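Local coordinates for ankyrin repeat family protein (Enterococcus faecalis, PDB 3HRA) that is of unknown function but, as a stack of ankyrin repeats, probably offers an elongated surface for binding other proteins, at residues 22-25 with 29-32; 45-50 with 76-81; 86-91 with 122-127; 135-140 with 144-149; 183-188 with 192-197. One frame throughout, in Å; residues are numbered along the deposited sequence.

Contact 1 (22-25 with 29-32)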
# COMPACT_ATOMS: atom_id res chain seq x y z
N LYS A 22 -3.16 -17.79 -17.30
CA LYS A 22 -2.88 -19.11 -16.75
C LYS A 22 -2.29 -20.03 -17.81
O LYS A 22 -1.42 -20.84 -17.49
CB LYS A 22 -4.14 -19.71 -16.13
CG LYS A 22 -4.53 -19.01 -14.86
CD LYS A 22 -5.85 -19.52 -14.28
CE LYS A 22 -6.01 -19.05 -12.84
NZ LYS A 22 -7.16 -19.70 -12.15
N GLU A 23 -2.75 -19.89 -19.05
CA GLU A 23 -2.19 -20.62 -20.18
C GLU A 23 -0.70 -20.34 -20.32
O GLU A 23 0.10 -21.25 -20.45
CB GLU A 23 -2.92 -20.26 -21.49
CG GLU A 23 -2.22 -20.78 -22.75
CD GLU A 23 -2.56 -19.97 -24.01
OE1 GLU A 23 -3.72 -20.04 -24.43
OE2 GLU A 23 -1.66 -19.27 -24.57
N ILE A 24 -0.33 -19.06 -20.30
CA ILE A 24 1.07 -18.70 -20.46
C ILE A 24 1.92 -19.19 -19.29
O ILE A 24 3.04 -19.66 -19.48
CB ILE A 24 1.25 -17.18 -20.63
CG1 ILE A 24 0.62 -16.72 -21.96
CG2 ILE A 24 2.73 -16.79 -20.56
CD1 ILE A 24 0.41 -15.21 -22.03
N LEU A 25 1.38 -19.10 -18.08
CA LEU A 25 2.14 -19.45 -16.88
C LEU A 25 2.42 -20.96 -16.80
O LEU A 25 3.29 -21.40 -16.04
CB LEU A 25 1.40 -18.99 -15.62
CG LEU A 25 1.36 -17.48 -15.41
CD1 LEU A 25 0.59 -17.12 -14.15
CD2 LEU A 25 2.79 -16.91 -15.36
N THR A 29 9.29 -22.08 -18.47
CA THR A 29 10.44 -21.26 -18.88
C THR A 29 10.09 -19.78 -18.92
O THR A 29 10.99 -18.94 -19.05
CB THR A 29 11.00 -21.69 -20.27
OG1 THR A 29 10.10 -21.29 -21.32
CG2 THR A 29 11.22 -23.20 -20.34
N TYR A 30 8.81 -19.44 -18.81
CA TYR A 30 8.39 -18.04 -18.99
C TYR A 30 8.93 -17.09 -17.89
O TYR A 30 8.82 -17.37 -16.69
CB TYR A 30 6.86 -17.89 -19.11
CG TYR A 30 6.47 -16.63 -19.85
CD1 TYR A 30 6.21 -16.67 -21.21
CD2 TYR A 30 6.42 -15.40 -19.20
CE1 TYR A 30 5.86 -15.52 -21.90
CE2 TYR A 30 6.09 -14.24 -19.89
CZ TYR A 30 5.82 -14.31 -21.24
OH TYR A 30 5.49 -13.17 -21.94
N GLN A 31 9.52 -15.97 -18.31
CA GLN A 31 10.00 -14.96 -17.37
C GLN A 31 8.83 -14.05 -17.00
O GLN A 31 8.42 -13.20 -17.79
CB GLN A 31 11.11 -14.14 -18.03
CG GLN A 31 12.19 -13.66 -17.06
CD GLN A 31 11.81 -12.39 -16.31
OE1 GLN A 31 11.27 -12.45 -15.18
NE2 GLN A 31 12.10 -11.24 -16.93
N VAL A 32 8.30 -14.22 -15.79
CA VAL A 32 7.02 -13.58 -15.45
C VAL A 32 7.12 -12.07 -15.20
O VAL A 32 6.12 -11.36 -15.20
CB VAL A 32 6.33 -14.26 -14.24
CG1 VAL A 32 6.08 -15.75 -14.53
CG2 VAL A 32 7.17 -14.09 -12.97
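Ile24 presses its CG2 methyl onto one face of the Tyr30 ring, a CH-pi contact that shows how a loop can be fastened to the helix just before it without a hydrogen bond passing between the two. Ile24 CG2 lies 3.7 Å from the centroid of the Tyr30 ring, 17° off its normal, with CD1 the nearest ring atom. Chi1 of the tyrosine (-156°) swings the ring toward the helix, and chi2 near 96° turns a face to Ile24. Beside this pair, Leu25 CD2 meets Val32 CG1 at 3.6 Å, the two side chains crossing at about a right angle.

The next shell fixes the groups. Tyr30 OH is hydrogen-bonded to Leu9 N, which pins the far end of the ring against helix 8-14, and Ile24 reaches the same helix through Ala8, Leu9 and Ala12. Arg61 ties the two backbones together, since its NE binds Leu25 O and its NH2 binds Tyr30 O. Leu25 also packs on Ala57 and Leu58 of helix 52-60. All four touching residues are buried. The chain leaving helix 18-25 thus folds over it and leads on toward helix 42-49, as connections between the helical layers of an ankyrin stack do.

Contact 2 (45-50 with 76-81)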
# COMPACT_ATOMS: atom_id res chain seq x y z
N ILE A 45 0.38 -4.68 -13.29
CA ILE A 45 -0.81 -4.36 -14.09
C ILE A 45 -2.05 -4.95 -13.41
O ILE A 45 -3.07 -4.27 -13.24
CB ILE A 45 -0.68 -4.88 -15.54
CG1 ILE A 45 0.39 -4.09 -16.29
CG2 ILE A 45 -2.02 -4.78 -16.28
CD1 ILE A 45 0.87 -4.74 -17.53
N ALA A 46 -1.94 -6.21 -13.00
CA ALA A 46 -3.05 -6.87 -12.31
C ALA A 46 -3.44 -6.14 -11.02
O ALA A 46 -4.61 -6.04 -10.69
CB ALA A 46 -2.71 -8.33 -12.02
N VAL A 47 -2.46 -5.65 -10.27
CA VAL A 47 -2.76 -4.96 -9.02
C VAL A 47 -3.50 -3.64 -9.28
O VAL A 47 -4.46 -3.32 -8.59
CB VAL A 47 -1.50 -4.73 -8.15
CG1 VAL A 47 -1.82 -3.87 -6.95
CG2 VAL A 47 -0.94 -6.07 -7.70
N HIS A 48 -3.03 -2.90 -10.28
CA HIS A 48 -3.69 -1.67 -10.72
C HIS A 48 -5.15 -1.94 -11.13
O HIS A 48 -6.04 -1.19 -10.77
CB HIS A 48 -2.92 -1.04 -11.89
CG HIS A 48 -1.70 -0.26 -11.47
ND1 HIS A 48 -0.58 -0.87 -10.94
CD2 HIS A 48 -1.43 1.06 -11.49
CE1 HIS A 48 0.33 0.05 -10.66
NE2 HIS A 48 -0.16 1.23 -10.98
N ASN A 49 -5.37 -3.05 -11.84
CA ASN A 49 -6.70 -3.44 -12.31
C ASN A 49 -7.58 -4.10 -11.25
O ASN A 49 -8.80 -4.29 -11.45
CB ASN A 49 -6.58 -4.41 -13.49
CG ASN A 49 -6.24 -3.72 -14.80
OD1 ASN A 49 -6.67 -2.60 -15.05
ND2 ASN A 49 -5.49 -4.40 -15.64
N ASN A 50 -6.97 -4.46 -10.12
CA ASN A 50 -7.59 -5.33 -9.11
C ASN A 50 -8.11 -6.65 -9.69
O ASN A 50 -9.20 -7.11 -9.34
CB ASN A 50 -8.67 -4.62 -8.27
CG ASN A 50 -8.93 -5.32 -6.94
OD1 ASN A 50 -8.04 -5.98 -6.39
ND2 ASN A 50 -10.15 -5.18 -6.43
N TYR A 76 3.37 -4.46 -4.30
CA TYR A 76 3.11 -4.37 -2.86
C TYR A 76 2.75 -2.95 -2.40
O TYR A 76 1.76 -2.74 -1.71
CB TYR A 76 4.32 -4.88 -2.08
CG TYR A 76 4.20 -4.72 -0.59
CD1 TYR A 76 3.34 -5.55 0.14
CD2 TYR A 76 4.93 -3.76 0.09
CE1 TYR A 76 3.21 -5.40 1.53
CE2 TYR A 76 4.80 -3.60 1.47
CZ TYR A 76 3.94 -4.43 2.18
OH TYR A 76 3.83 -4.29 3.54
N LEU A 77 3.57 -1.97 -2.79
CA LEU A 77 3.34 -0.60 -2.37
C LEU A 77 2.00 -0.09 -2.90
O LEU A 77 1.28 0.62 -2.19
CB LEU A 77 4.49 0.29 -2.84
CG LEU A 77 5.77 0.22 -2.00
CD1 LEU A 77 6.95 0.86 -2.73
CD2 LEU A 77 5.57 0.86 -0.62
N TYR A 78 1.67 -0.47 -4.13
CA TYR A 78 0.44 -0.02 -4.76
C TYR A 78 -0.78 -0.72 -4.12
O TYR A 78 -1.77 -0.07 -3.78
CB TYR A 78 0.48 -0.26 -6.27
CG TYR A 78 -0.64 0.45 -7.00
CD1 TYR A 78 -0.47 1.73 -7.48
CD2 TYR A 78 -1.88 -0.16 -7.15
CE1 TYR A 78 -1.50 2.39 -8.13
CE2 TYR A 78 -2.93 0.49 -7.81
CZ TYR A 78 -2.73 1.76 -8.29
OH TYR A 78 -3.76 2.41 -8.93
N ALA A 79 -0.69 -2.03 -3.93
CA ALA A 79 -1.79 -2.76 -3.29
C ALA A 79 -2.14 -2.18 -1.91
O ALA A 79 -3.31 -2.02 -1.57
CB ALA A 79 -1.45 -4.23 -3.18
N GLY A 80 -1.11 -1.86 -1.12
CA GLY A 80 -1.30 -1.28 0.20
C GLY A 80 -1.92 0.10 0.14
O GLY A 80 -2.93 0.37 0.79
N ALA A 81 -1.31 0.98 -0.65
CA ALA A 81 -1.77 2.36 -0.80
C ALA A 81 -3.20 2.48 -1.33
O ALA A 81 -3.92 3.39 -0.93
CB ALA A 81 -0.85 3.11 -1.73
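Helix 45-49 and helix 76-81 run side by side in the same direction, their short axes 9.5 Å apart and only 6° from parallel, with Val47 and Ala79 opposite each other. The side chains meet in a partly exposed aromatic pair and a buried aliphatic group. In the first, the imidazole of His48 lies flat on the phenol ring of Tyr78, a face-to-face stack with centroids 3.7 Å apart and planes 17° from parallel. The shortest approach brings His48 NE2 to 3.4 Å from Tyr78 CE1, above the ring but toward its rim. The tyrosine reaches across because its CG stands opposite the backbone N (chi1 -168°), whereas the histidine ring is steadied by a hydrogen bond from ND1 to Asn44 O one turn earlier.

The aliphatic group adjoins the stack. Val47 CG1 comes to the edge of the Tyr78 ring, 3.7 Å from CD2, and touches Ala79 CB at 3.8 Å, so one methyl sits at the corner between ring and helix backbone. Val47 also packs on Ile87 and Met91 of helix 85-94. Asn50, with positive phi, ends helix 42-49 in a Schellman motif, and Arg84 binds the carbonyls of Val47 and His48 there. Such flank-to-flank packing is typical of the side-by-side, near-parallel helices of an ankyrin stack.

Contact 3 (86-91 with 122-127)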
# COMPACT_ATOMS: atom_id res chain seq x y z
N GLU A 86 -7.73 -7.83 -0.81
CA GLU A 86 -7.58 -9.25 -1.10
C GLU A 86 -6.17 -9.57 -1.61
O GLU A 86 -5.55 -10.54 -1.17
CB GLU A 86 -8.64 -9.66 -2.13
CG GLU A 86 -10.08 -9.34 -1.65
CD GLU A 86 -10.68 -7.99 -2.18
OE1 GLU A 86 -9.99 -6.94 -2.38
OE2 GLU A 86 -11.93 -8.00 -2.37
N ILE A 87 -5.68 -8.76 -2.54
CA ILE A 87 -4.34 -8.97 -3.08
C ILE A 87 -3.27 -8.76 -2.00
O ILE A 87 -2.34 -9.55 -1.90
CB ILE A 87 -4.06 -8.09 -4.31
CG1 ILE A 87 -4.97 -8.52 -5.46
CG2 ILE A 87 -2.59 -8.18 -4.73
CD1 ILE A 87 -4.91 -7.56 -6.66
N LEU A 88 -3.43 -7.72 -1.18
CA LEU A 88 -2.51 -7.43 -0.09
C LEU A 88 -2.46 -8.57 0.91
O LEU A 88 -1.37 -8.99 1.33
CB LEU A 88 -2.91 -6.14 0.63
CG LEU A 88 -2.00 -5.73 1.79
CD1 LEU A 88 -0.56 -5.54 1.32
CD2 LEU A 88 -2.54 -4.46 2.47
N ALA A 89 -3.62 -9.06 1.32
CA ALA A 89 -3.68 -10.21 2.22
C ALA A 89 -2.90 -11.41 1.64
O ALA A 89 -2.17 -12.10 2.37
CB ALA A 89 -5.13 -10.59 2.50
N TYR A 90 -3.06 -11.65 0.34
CA TYR A 90 -2.36 -12.74 -0.31
C TYR A 90 -0.85 -12.51 -0.28
O TYR A 90 -0.07 -13.43 0.02
CB TYR A 90 -2.86 -12.94 -1.74
CG TYR A 90 -2.58 -14.32 -2.29
CD1 TYR A 90 -3.38 -15.40 -1.94
CD2 TYR A 90 -1.50 -14.54 -3.15
CE1 TYR A 90 -3.13 -16.67 -2.45
CE2 TYR A 90 -1.24 -15.79 -3.66
CZ TYR A 90 -2.05 -16.85 -3.31
OH TYR A 90 -1.80 -18.10 -3.82
N MET A 91 -0.43 -11.29 -0.60
CA MET A 91 0.98 -10.94 -0.58
C MET A 91 1.59 -11.16 0.79
O MET A 91 2.69 -11.68 0.91
CB MET A 91 1.19 -9.50 -1.01
CG MET A 91 0.91 -9.24 -2.47
SD MET A 91 1.05 -7.47 -2.81
CE MET A 91 1.05 -7.43 -4.61
N VAL A 122 -5.03 -0.93 6.54
CA VAL A 122 -4.31 -0.54 7.75
C VAL A 122 -4.27 -1.69 8.77
O VAL A 122 -3.22 -2.00 9.32
CB VAL A 122 -4.94 0.71 8.39
CG1 VAL A 122 -4.25 1.02 9.70
CG2 VAL A 122 -4.86 1.88 7.40
N LYS A 123 -5.43 -2.31 8.99
CA LYS A 123 -5.54 -3.40 9.96
C LYS A 123 -4.64 -4.54 9.56
O LYS A 123 -3.91 -5.09 10.39
CB LYS A 123 -6.98 -3.92 10.03
CG LYS A 123 -7.96 -2.96 10.64
CD LYS A 123 -9.39 -3.48 10.50
CE LYS A 123 -10.41 -2.44 11.01
NZ LYS A 123 -11.75 -2.55 10.35
N LEU A 124 -4.70 -4.89 8.28
CA LEU A 124 -3.88 -5.95 7.73
C LEU A 124 -2.39 -5.69 7.96
O LEU A 124 -1.65 -6.57 8.43
CB LEU A 124 -4.16 -6.05 6.23
CG LEU A 124 -4.55 -7.38 5.60
CD1 LEU A 124 -5.56 -8.10 6.45
CD2 LEU A 124 -5.09 -7.10 4.20
N LEU A 125 -1.94 -4.48 7.64
CA LEU A 125 -0.54 -4.14 7.78
C LEU A 125 -0.11 -4.10 9.25
O LEU A 125 0.99 -4.53 9.60
CB LEU A 125 -0.22 -2.82 7.08
CG LEU A 125 -0.39 -2.86 5.55
CD1 LEU A 125 -0.52 -1.44 5.01
CD2 LEU A 125 0.76 -3.60 4.87
N LEU A 126 -0.99 -3.58 10.12
CA LEU A 126 -0.69 -3.58 11.55
C LEU A 126 -0.59 -5.02 12.11
O LEU A 126 0.34 -5.32 12.87
CB LEU A 126 -1.71 -2.74 12.32
CG LEU A 126 -1.68 -1.23 12.03
CD1 LEU A 126 -2.80 -0.51 12.76
CD2 LEU A 126 -0.34 -0.62 12.41
N GLU A 127 -1.52 -5.89 11.73
CA GLU A 127 -1.55 -7.27 12.23
C GLU A 127 -0.37 -8.11 11.75
O GLU A 127 0.28 -8.78 12.56
CB GLU A 127 -2.87 -7.98 11.86
CG GLU A 127 -4.12 -7.34 12.46
CD GLU A 127 -5.41 -8.06 12.07
OE1 GLU A 127 -5.34 -9.06 11.31
OE2 GLU A 127 -6.49 -7.62 12.52
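No flat group of either segment takes part where Leu88 and Ala89 meet Leu124 and Leu125: this interface is built from aliphatic side chains and a little helix backbone, and the nearby ring belongs to another helix. That ring is Tyr76 of helix 75-81, which touches both Leu88 and Leu125. The phenol of Tyr90 is engaged on a different side of its helix, stacked with His94 and hydrogen-bonded through OH to Asp60.

Across the gap, Leu124 sends its CD2 methyl toward the flank of helix 86-91, reaching Ala89 CB at 3.9 Å and Ala89 N at 3.8 Å. The small alanine leaves the backbone accessible to the methyl. Leu124 takes an unusual first torsion, chi1 -127°, away from the staggered positions, which suggests that its branch adapts to this site. Leu88, whose CG points away from its own backbone N, slides past Leu124 in the opposite sense, and its CD2 lies 4.1 Å from Leu124 CD2. The same CD2 methyl meets Leu125 CG, also at 4.1 Å, here with the side chains at about a right angle. Leu125 also packs on Leu110 of helix 110-115.

Segments 86-91 and 122-127 run nearly parallel (9°), their axes 10.4 Å apart, and leucine side chains span the distance. Since neither a hydrogen bond nor a salt bridge joins the segments, cohesion rests on dispersion and the burial of apolar surface; such contacts are weakly directional, so the fit probably depends on shape more than on particular bonds.

Contact 4 (135-140 with 144-149)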
# COMPACT_ATOMS: atom_id res chain seq x y z
N PHE A 135 6.84 5.13 10.89
CA PHE A 135 7.66 5.47 9.73
C PHE A 135 7.25 6.84 9.22
O PHE A 135 6.09 7.24 9.35
CB PHE A 135 7.45 4.42 8.63
CG PHE A 135 8.43 4.55 7.49
CD1 PHE A 135 9.75 4.15 7.65
CD2 PHE A 135 8.04 5.09 6.27
CE1 PHE A 135 10.67 4.27 6.60
CE2 PHE A 135 8.95 5.21 5.21
CZ PHE A 135 10.26 4.80 5.38
N GLN A 136 8.20 7.58 8.66
CA GLN A 136 7.91 8.90 8.10
C GLN A 136 8.29 8.98 6.64
O GLN A 136 9.32 8.42 6.21
CB GLN A 136 8.68 9.98 8.85
CG GLN A 136 8.15 10.28 10.26
CD GLN A 136 9.05 11.25 11.00
OE1 GLN A 136 8.78 12.45 11.08
NE2 GLN A 136 10.13 10.73 11.55
N ASN A 137 7.49 9.70 5.86
CA ASN A 137 7.85 9.95 4.47
C ASN A 137 8.69 11.22 4.30
O ASN A 137 9.20 11.77 5.29
CB ASN A 137 6.61 9.93 3.55
CG ASN A 137 5.56 10.99 3.89
OD1 ASN A 137 4.37 10.81 3.60
ND2 ASN A 137 5.97 12.10 4.50
N ASP A 138 8.86 11.67 3.05
CA ASP A 138 9.78 12.78 2.75
C ASP A 138 9.37 14.10 3.40
O ASP A 138 10.20 14.98 3.60
CB ASP A 138 9.92 13.03 1.24
CG ASP A 138 10.77 11.99 0.55
OD1 ASP A 138 10.78 11.99 -0.70
OD2 ASP A 138 11.42 11.18 1.25
N PHE A 139 8.08 14.20 3.72
CA PHE A 139 7.52 15.38 4.37
C PHE A 139 7.59 15.29 5.88
O PHE A 139 7.22 16.24 6.56
CB PHE A 139 6.07 15.60 3.93
CG PHE A 139 5.86 15.45 2.45
CD1 PHE A 139 6.23 16.47 1.58
CD2 PHE A 139 5.29 14.30 1.93
CE1 PHE A 139 6.05 16.34 0.22
CE2 PHE A 139 5.11 14.17 0.55
CZ PHE A 139 5.48 15.19 -0.30
N GLY A 140 8.02 14.14 6.41
CA GLY A 140 8.03 13.91 7.85
C GLY A 140 6.70 13.39 8.36
O GLY A 140 6.52 13.21 9.58
N LEU A 144 -0.42 8.52 11.06
CA LEU A 144 -1.30 9.30 11.92
C LEU A 144 -1.46 10.75 11.45
O LEU A 144 -2.58 11.27 11.38
CB LEU A 144 -0.80 9.27 13.36
CG LEU A 144 -1.72 9.96 14.36
CD1 LEU A 144 -3.07 9.22 14.49
CD2 LEU A 144 -1.00 10.07 15.71
N ILE A 145 -0.35 11.41 11.16
CA ILE A 145 -0.38 12.79 10.72
C ILE A 145 -1.17 12.94 9.43
O ILE A 145 -1.98 13.86 9.30
CB ILE A 145 1.05 13.39 10.56
CG1 ILE A 145 1.66 13.61 11.95
CG2 ILE A 145 0.98 14.70 9.82
CD1 ILE A 145 3.15 13.89 11.93
N GLU A 146 -0.95 12.04 8.47
CA GLU A 146 -1.69 12.13 7.21
C GLU A 146 -3.18 11.89 7.45
O GLU A 146 -4.02 12.61 6.89
CB GLU A 146 -1.14 11.16 6.14
CG GLU A 146 0.27 11.51 5.67
CD GLU A 146 0.52 11.15 4.19
OE1 GLU A 146 -0.37 10.55 3.54
OE2 GLU A 146 1.60 11.47 3.67
N ALA A 147 -3.52 10.88 8.25
CA ALA A 147 -4.92 10.58 8.55
C ALA A 147 -5.65 11.76 9.20
O ALA A 147 -6.85 11.94 8.99
CB ALA A 147 -5.04 9.33 9.41
N VAL A 148 -4.93 12.55 9.99
CA VAL A 148 -5.50 13.71 10.67
C VAL A 148 -5.45 14.98 9.82
O VAL A 148 -6.47 15.63 9.59
CB VAL A 148 -4.79 14.00 12.01
CG1 VAL A 148 -5.30 15.33 12.60
CG2 VAL A 148 -5.04 12.86 12.99
N GLY A 149 -4.25 15.31 9.33
CA GLY A 149 -4.00 16.62 8.75
C GLY A 149 -4.34 16.78 7.28
O GLY A 149 -4.64 17.88 6.82
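Asn137 and Glu146 make the polar part of this contact, a loop side chain and a helix side chain approaching from opposite directions in a buried setting. Asn137 OD1 lies 2.8 Å from Glu146 OE2, with amide and carboxylate planes 55° apart. Glu146 reaches the loop on a chain that leaves the helix with CG opposite its own carbonyl carbon (chi1 -66°) and then bends at chi2 (-148°). Ile111 of helix 110-115 touches both residues, and Glu146 also packs against Glu115 and Tyr141.

Backbone bonds shape the loop and the start of the helix. Residues Asn137 to Gly140 form a type I beta turn, closed by Gly140 N to Asn137 O at 2.9 Å. Gly140 takes a positive phi, where a side chain would collide with the preceding carbonyl. This turn is the tip of the finger-like hairpin loop that, in ankyrin proteins, projects from the helical stack before the next helix pair; backbone hydrogen bonds of Asp138 with Tyr105 and of Phe139 with Asn176 link it to the loops before and after it. In the first turn of helix 143-149, the backbone N of Ile145 is hydrogen-bonded to Thr142 OG1.

Van der Waals contact across the segments is slight: Ile145 CD1 comes no nearer than 4.2 Å to Gly140 O. The CG2 side of Ile145 packs on Tyr184 of helix 181-188.

Contact 5 (183-188 with 192-197)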
# COMPACT_ATOMS: atom_id res chain seq x y z
N ASP A 183 -1.62 18.97 16.79
CA ASP A 183 -1.55 20.32 16.22
C ASP A 183 -2.50 20.49 15.05
O ASP A 183 -3.25 21.47 15.00
CB ASP A 183 -0.12 20.65 15.76
CG ASP A 183 0.84 20.87 16.91
OD1 ASP A 183 0.38 21.31 17.99
OD2 ASP A 183 2.06 20.60 16.73
N TYR A 184 -2.48 19.53 14.12
CA TYR A 184 -3.33 19.62 12.94
C TYR A 184 -4.82 19.53 13.29
O TYR A 184 -5.63 20.31 12.78
CB TYR A 184 -2.97 18.54 11.90
CG TYR A 184 -1.70 18.84 11.12
CD1 TYR A 184 -1.68 19.84 10.17
CD2 TYR A 184 -0.55 18.10 11.33
CE1 TYR A 184 -0.52 20.12 9.45
CE2 TYR A 184 0.62 18.36 10.60
CZ TYR A 184 0.62 19.38 9.67
OH TYR A 184 1.76 19.66 8.95
N ALA A 185 -5.18 18.58 14.15
CA ALA A 185 -6.58 18.41 14.52
C ALA A 185 -7.11 19.68 15.18
O ALA A 185 -8.22 20.12 14.89
CB ALA A 185 -6.75 17.22 15.46
N ASN A 186 -6.32 20.25 16.07
CA ASN A 186 -6.67 21.50 16.73
C ASN A 186 -6.85 22.67 15.75
O ASN A 186 -7.85 23.41 15.83
CB ASN A 186 -5.62 21.84 17.79
CG ASN A 186 -6.01 23.02 18.64
OD1 ASN A 186 -5.30 24.01 18.71
ND2 ASN A 186 -7.17 22.92 19.28
N GLN A 187 -5.90 22.84 14.84
CA GLN A 187 -5.95 23.91 13.83
C GLN A 187 -7.18 23.81 12.93
O GLN A 187 -7.77 24.82 12.55
CB GLN A 187 -4.69 23.90 12.96
CG GLN A 187 -3.43 24.38 13.66
CD GLN A 187 -2.15 24.05 12.88
OE1 GLN A 187 -1.05 24.11 13.43
NE2 GLN A 187 -2.30 23.69 11.60
N LYS A 188 -7.57 22.58 12.61
CA LYS A 188 -8.62 22.35 11.62
C LYS A 188 -9.99 22.26 12.27
O LYS A 188 -11.01 22.19 11.59
CB LYS A 188 -8.31 21.09 10.84
CG LYS A 188 -6.97 21.16 10.13
CD LYS A 188 -6.81 20.07 9.12
CE LYS A 188 -5.46 20.21 8.44
NZ LYS A 188 -5.09 21.65 8.18
N GLU A 192 -13.58 15.67 17.28
CA GLU A 192 -13.62 14.26 17.67
C GLU A 192 -12.23 13.63 17.64
O GLU A 192 -11.89 12.84 18.52
CB GLU A 192 -14.58 13.46 16.79
CG GLU A 192 -16.05 13.89 16.90
CD GLU A 192 -16.64 13.67 18.30
OE1 GLU A 192 -16.20 12.73 19.01
OE2 GLU A 192 -17.54 14.44 18.69
N ILE A 193 -11.43 13.97 16.64
CA ILE A 193 -10.04 13.53 16.61
C ILE A 193 -9.24 14.07 17.79
O ILE A 193 -8.48 13.33 18.42
CB ILE A 193 -9.37 13.83 15.24
CG1 ILE A 193 -9.99 12.92 14.18
CG2 ILE A 193 -7.86 13.62 15.31
CD1 ILE A 193 -9.49 13.17 12.76
N SER A 194 -9.41 15.36 18.09
CA SER A 194 -8.68 15.96 19.22
C SER A 194 -8.97 15.22 20.53
O SER A 194 -8.07 14.97 21.34
CB SER A 194 -9.04 17.44 19.38
OG SER A 194 -8.56 18.20 18.28
N LYS A 195 -10.23 14.89 20.74
CA LYS A 195 -10.66 14.20 21.94
C LYS A 195 -10.02 12.81 22.01
O LYS A 195 -9.52 12.39 23.06
CB LYS A 195 -12.19 14.08 21.94
CG LYS A 195 -12.75 13.42 23.17
CD LYS A 195 -14.27 13.50 23.19
CE LYS A 195 -14.88 12.71 22.05
NZ LYS A 195 -16.36 12.63 22.17
N ILE A 196 -10.03 12.09 20.89
CA ILE A 196 -9.39 10.78 20.80
C ILE A 196 -7.91 10.90 21.16
O ILE A 196 -7.39 10.17 22.00
CB ILE A 196 -9.55 10.18 19.39
CG1 ILE A 196 -11.02 9.91 19.07
CG2 ILE A 196 -8.74 8.90 19.25
CD1 ILE A 196 -11.25 9.54 17.61
N LEU A 197 -7.23 11.87 20.54
CA LEU A 197 -5.79 12.03 20.79
C LEU A 197 -5.49 12.40 22.25
O LEU A 197 -4.49 11.95 22.80
CB LEU A 197 -5.18 13.07 19.84
CG LEU A 197 -5.14 12.65 18.37
CD1 LEU A 197 -4.68 13.77 17.46
CD2 LEU A 197 -4.26 11.42 18.17
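Ala185 is the apolar centre of this contact, a single methyl received by three residues of the facing helix. Its CB lies 3.8 Å from Ile193 CG2 and 4.5 Å from Leu197 CD1, one helical turn apart. Ile193 CG2 stands opposite its own backbone N, the placement that aims this methyl, and not the longer CG1 branch, at the alanine. Ile193 and Ala185 also pack on Val148 of helix 143-149.

Polar atoms enter without bonding across. Ser194 OG sits beside the alanine, 3.5 Å from Ala185 CB, and is turned back along its own helix by the first torsion (chi1 -67°) to a weak hydrogen bond with Tyr190 O, which gives this hydroxyl a partner in a close helix-helix gap. On the outer surface of helix 192-197, Lys195 NZ and Glu192 OE1 form a salt bridge of 3.2 Å.

With an alanine and a serine where the helices face each other, the CA atoms of Ala185 and Ser194 lie 5.7 Å apart, and the axes of segments 183-188 and 192-197 approach to 8.8 Å at 147°, roughly antiparallel. Two short antiparallel helices are joined by a tight turn, as in the helix-turn-helix of ankyrin repeats, near the C-terminal end of the chain.

The five contacts follow one another along an elongated stack, with no ligand or known active site to unite them. Contacts 1 and 5 lie toward the two ends, their centres 51 Å apart, while contacts 2 and 3 sit near the middle, 12 Å from centre to centre. These two share a boundary: Tyr76 CA packs 3.7 Å from Met91 SD, and Asn50 OD1 lies 3.5 Å from Ile87 CD1. Contacts 4 and 5, centres 15 Å apart, also meet, with Val148 CG2 3.7 Å from Ile193 CG2. Contact 1 touches neither contact 2 nor contact 3, and about 8 Å separates the nearest atoms of contacts 3 and 4.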